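Local coordinates for hybrid kinase (Caulobacter vibrioides, PDB 6QRL), which probably phosphorylates a protein histidine with ATP as a hybrid sensor kinase, and binds the second messenger cyclic di-GMP through its pseudo-receiver domain, at residues A[73-79]-A[93-99]. Numbering follows the deposited sequence.
Sequences SVVLLTP and FSGYLIK. With C2E (9,9'-[(2R,3R,3aS,5S,7aR,9R,10R,10aS,12S,14aR)-3,5,10,12-tetrahydroxy-5,12-dioxidooctahydro-2H,7H-difuro[3,2-d:3',2'-j][1,3,7,9,2,8]tetraoxadiphosphacyclododecine-2,9-diyl]bis(2-amino-1,9-dihydro-6H-purin-6-one)), chain C.
V75 lies over one face of the F93 ring, its CB 3.9 Å from the ring centroid and offset toward the rim in a CH-pi contact, while the backbone N of V74 sits in plane at the ring edge. The Y96 ring carries a guanine of the bound cyclic di-GMP (C2E) on one face, with C2E N1 3.5 Å above the plane of the Y96 ring, over its centre. In plane at the ring edge, C2E O2P accepts a hydrogen bond from Y96 OH (2.7 Å). CG of Y96 stands between its backbone N and carbonyl carbon (chi1 69°), turning the ring away from 73-79 toward the ligand; Y96 CB touches L77 CD1 (3.7 Å) and V75 CG1. The same guanine is gripped by the backbone of Y96: Y96 N donates to C2E O6, and Y96 O accepts from C2E N1 (2.7 Å) and, in a more bent bond, from C2E N2. L88 of the intervening helix packs against V75, L77 and F93. Strands 73-77 and 95-98, with helix 85-91 between them, form a beta-alpha-beta unit of the receiver fold, whose parallel sheet has strand order 2-1-3-4-5; 95-98 is an outer strand. V75 N bonds to G95 O, V75 O takes L97 N, L77 N bonds to L97 O at 2.9 Å, and L77 O takes K99 N at 2.8 Å, the straightest of the set (173°). S94 N extends the ladder to S73 O. On the face of the sheet that carries V74, L76 and L97, V74 CG1 touches L97 CG at 3.8 Å, and L76 lies alongside L97; Q109 of helix 103-111 packs on V74 and L97, and S105 on L97. K99, bent at chi3 (-68°), runs its CD and CE past L76 CB and L76 O, and its NZ forms a salt bridge with D55, the predicted phosphorylation site.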
loop_
_atom_site.group_PDB
_atom_site.type_symbol
_atom_site.label_atom_id
_atom_site.label_comp_id
_atom_site.label_asym_id
_atom_site.label_seq_id
_atom_site.Cartn_x
_atom_site.Cartn_y
_atom_site.Cartn_z
ATOM N N SER A 73 1.668 -4.422 -3.072
ATOM C CA SER A 73 0.915 -3.819 -1.939
ATOM C C SER A 73 1.654 -4.016 -0.629
ATOM O O SER A 73 2.242 -5.070 -0.429
ATOM C CB SER A 73 -0.467 -4.401 -1.828
ATOM O OG SER A 73 -1.202 -4.194 -3.017
ATOM N N VAL A 74 1.593 -2.995 0.211
ATOM C CA VAL A 74 2.149 -2.943 1.586
ATOM C C VAL A 74 0.991 -2.591 2.517
ATOM O O VAL A 74 0.315 -1.593 2.231
ATOM C CB VAL A 74 3.249 -1.878 1.663
ATOM C CG1 VAL A 74 3.896 -1.853 3.022
ATOM C CG2 VAL A 74 4.300 -2.073 0.581
ATOM N N VAL A 75 0.835 -3.310 3.624
ATOM C CA VAL A 75 -0.287 -3.067 4.561
ATOM C C VAL A 75 0.198 -2.150 5.697
ATOM O O VAL A 75 1.316 -2.387 6.208
ATOM C CB VAL A 75 -0.869 -4.400 5.073
ATOM C CG1 VAL A 75 0.189 -5.264 5.748
ATOM C CG2 VAL A 75 -2.033 -4.189 6.023
ATOM N N LEU A 76 -0.637 -1.201 6.124
ATOM C CA LEU A 76 -0.378 -0.325 7.307
ATOM C C LEU A 76 -1.045 -0.935 8.548
ATOM O O LEU A 76 -2.279 -1.083 8.549
ATOM C CB LEU A 76 -0.956 1.073 7.048
ATOM C CG LEU A 76 -0.140 2.041 6.196
ATOM C CD1 LEU A 76 0.662 1.362 5.111
ATOM C CD2 LEU A 76 -0.993 3.183 5.640
ATOM N N LEU A 77 -0.267 -1.193 9.599
ATOM C CA LEU A 77 -0.684 -1.925 10.819
ATOM C C LEU A 77 -0.413 -1.063 12.051
ATOM O O LEU A 77 0.582 -0.314 12.044
ATOM C CB LEU A 77 0.114 -3.232 10.927
ATOM C CG LEU A 77 -0.111 -4.252 9.808
ATOM C CD1 LEU A 77 0.831 -5.440 9.956
ATOM C CD2 LEU A 77 -1.539 -4.745 9.825
ATOM N N THR A 78 -1.215 -1.211 13.102
ATOM C CA THR A 78 -0.822 -0.767 14.461
ATOM C C THR A 78 0.167 -1.792 15.010
ATOM O O THR A 78 0.186 -2.940 14.555
ATOM C CB THR A 78 -2.038 -0.604 15.375
ATOM O OG1 THR A 78 -2.569 -1.908 15.637
ATOM C CG2 THR A 78 -3.087 0.313 14.766
ATOM N N PRO A 79 0.994 -1.426 16.011
ATOM C CA PRO A 79 1.854 -2.399 16.681
ATOM C C PRO A 79 1.086 -3.588 17.262
ATOM O O PRO A 79 1.616 -4.696 17.240
ATOM C CB PRO A 79 2.538 -1.587 17.800
ATOM C CG PRO A 79 2.441 -0.150 17.346
ATOM C CD PRO A 79 1.160 -0.061 16.540
ATOM N N PHE A 93 0.503 -9.749 0.412
ATOM C CA PHE A 93 1.161 -8.460 0.739
ATOM C C PHE A 93 2.688 -8.611 0.693
ATOM O O PHE A 93 3.239 -9.597 1.169
ATOM C CB PHE A 93 0.701 -7.950 2.096
ATOM C CG PHE A 93 -0.619 -7.231 2.025
ATOM C CD1 PHE A 93 -0.676 -5.910 1.595
ATOM C CD2 PHE A 93 -1.780 -7.847 2.440
ATOM C CE1 PHE A 93 -1.884 -5.231 1.553
ATOM C CE2 PHE A 93 -2.986 -7.163 2.408
ATOM C CZ PHE A 93 -3.038 -5.864 1.954
ATOM N N SER A 94 3.359 -7.620 0.135
ATOM C CA SER A 94 4.834 -7.588 -0.010
ATOM C C SER A 94 5.484 -7.410 1.368
ATOM O O SER A 94 6.533 -7.986 1.625
ATOM C CB SER A 94 5.212 -6.446 -0.924
ATOM O OG SER A 94 6.617 -6.252 -0.971
ATOM N N GLY A 95 4.870 -6.604 2.218
ATOM C CA GLY A 95 5.423 -6.185 3.515
ATOM C C GLY A 95 4.411 -5.338 4.269
ATOM O O GLY A 95 3.245 -5.207 3.831
ATOM N N TYR A 96 4.840 -4.822 5.398
ATOM C CA TYR A 96 4.003 -4.023 6.317
ATOM C C TYR A 96 4.794 -2.772 6.712
ATOM O O TYR A 96 6.040 -2.746 6.593
ATOM C CB TYR A 96 3.612 -4.847 7.540
ATOM C CG TYR A 96 4.755 -5.174 8.461
ATOM C CD1 TYR A 96 5.465 -6.355 8.330
ATOM C CD2 TYR A 96 5.143 -4.273 9.449
ATOM C CE1 TYR A 96 6.553 -6.633 9.146
ATOM C CE2 TYR A 96 6.202 -4.546 10.293
ATOM C CZ TYR A 96 6.898 -5.737 10.156
ATOM O OH TYR A 96 7.950 -5.978 10.983
ATOM N N LEU A 97 4.061 -1.769 7.166
ATOM C CA LEU A 97 4.560 -0.540 7.806
ATOM C C LEU A 97 3.766 -0.374 9.095
ATOM O O LEU A 97 2.537 -0.628 9.057
ATOM C CB LEU A 97 4.318 0.621 6.841
ATOM C CG LEU A 97 5.231 0.634 5.624
ATOM C CD1 LEU A 97 4.774 1.650 4.590
ATOM C CD2 LEU A 97 6.655 0.902 6.073
ATOM N N ILE A 98 4.426 0.044 10.166
ATOM C CA ILE A 98 3.809 0.284 11.498
ATOM C C ILE A 98 3.421 1.761 11.576
ATOM O O ILE A 98 4.278 2.615 11.308
ATOM C CB ILE A 98 4.778 -0.118 12.626
ATOM C CG1 ILE A 98 5.178 -1.596 12.551
ATOM C CG2 ILE A 98 4.200 0.258 13.984
ATOM C CD1 ILE A 98 4.011 -2.565 12.726
ATOM N N LYS A 99 2.155 2.028 11.913
ATOM C CA LYS A 99 1.574 3.366 12.188
ATOM C C LYS A 99 1.979 3.777 13.598
ATOM O O LYS A 99 1.820 2.990 14.520
ATOM C CB LYS A 99 0.051 3.328 12.036
ATOM C CG LYS A 99 -0.445 3.282 10.602
ATOM C CD LYS A 99 -1.981 3.178 10.472
ATOM C CE LYS A 99 -2.562 1.853 10.936
ATOM N NZ LYS A 99 -4.045 1.911 10.899
HETATM P P1 C2E C . 10.042 -4.610 13.371
HETATM O O2P C2E C . 8.735 -4.150 12.768
HETATM O O1P C2E C . 10.102 -5.916 14.105
HETATM O "O5'" C2E C . 11.037 -4.779 12.127
HETATM C "C5'" C2E C . 12.281 -5.449 12.337
HETATM C "C4'" C2E C . 13.001 -5.474 11.022
HETATM O "O4'" C2E C . 12.297 -6.330 10.102
HETATM C "C3'" C2E C . 13.063 -4.136 10.304
HETATM O "O3'" C2E C . 14.157 -3.413 10.896
HETATM C "C2'" C2E C . 13.239 -4.558 8.828
HETATM O "O2'" C2E C . 14.582 -4.458 8.405
HETATM C "C1'" C2E C . 12.730 -6.006 8.800
HETATM N N9 C2E C . 11.583 -6.266 7.929
HETATM C C8 C2E C . 11.346 -7.442 7.258
HETATM N N7 C2E C . 10.205 -7.443 6.612
HETATM C C5 C2E C . 9.642 -6.205 6.890
HETATM C C6 C2E C . 8.415 -5.646 6.465
HETATM O O6 C2E C . 7.534 -6.161 5.774
HETATM N N1 C2E C . 8.223 -4.367 6.988
HETATM C C2 C2E C . 9.106 -3.695 7.799
HETATM N N2 C2E C . 8.733 -2.469 8.200
HETATM N N3 C2E C . 10.268 -4.216 8.202
HETATM C C4 C2E C . 10.474 -5.468 7.711
HETATM P P11 C2E C . 13.981 -1.822 10.999
HETATM O O21 C2E C . 13.425 -1.393 9.673
HETATM O O11 C2E C . 15.279 -1.241 11.479
HETATM O O5A C2E C . 12.906 -1.600 12.166
HETATM C C5A C2E C . 13.266 -1.759 13.571
HETATM C C4A C2E C . 12.049 -1.494 14.423
HETATM O O4A C2E C . 11.755 -0.075 14.414
HETATM C C3A C2E C . 10.749 -2.144 13.961
HETATM O O3A C2E C . 10.726 -3.523 14.359
HETATM C C2A C2E C . 9.711 -1.255 14.639
HETATM O O2A C2E C . 9.473 -1.445 16.011
HETATM C C1A C2E C . 10.354 0.125 14.497
HETATM N N91 C2E C . 9.897 0.784 13.287
HETATM C C81 C2E C . 10.427 0.587 12.037
HETATM N N71 C2E C . 9.795 1.249 11.096
HETATM C C51 C2E C . 8.786 1.913 11.778
HETATM C C61 C2E C . 7.798 2.789 11.278
HETATM O O61 C2E C . 7.578 3.089 10.095
HETATM N N11 C2E C . 6.982 3.264 12.309
HETATM C C21 C2E C . 7.108 2.948 13.642
HETATM N N21 C2E C . 6.229 3.542 14.466
HETATM N N31 C2E C . 8.019 2.102 14.114
HETATM C C41 C2E C . 8.833 1.638 13.135
#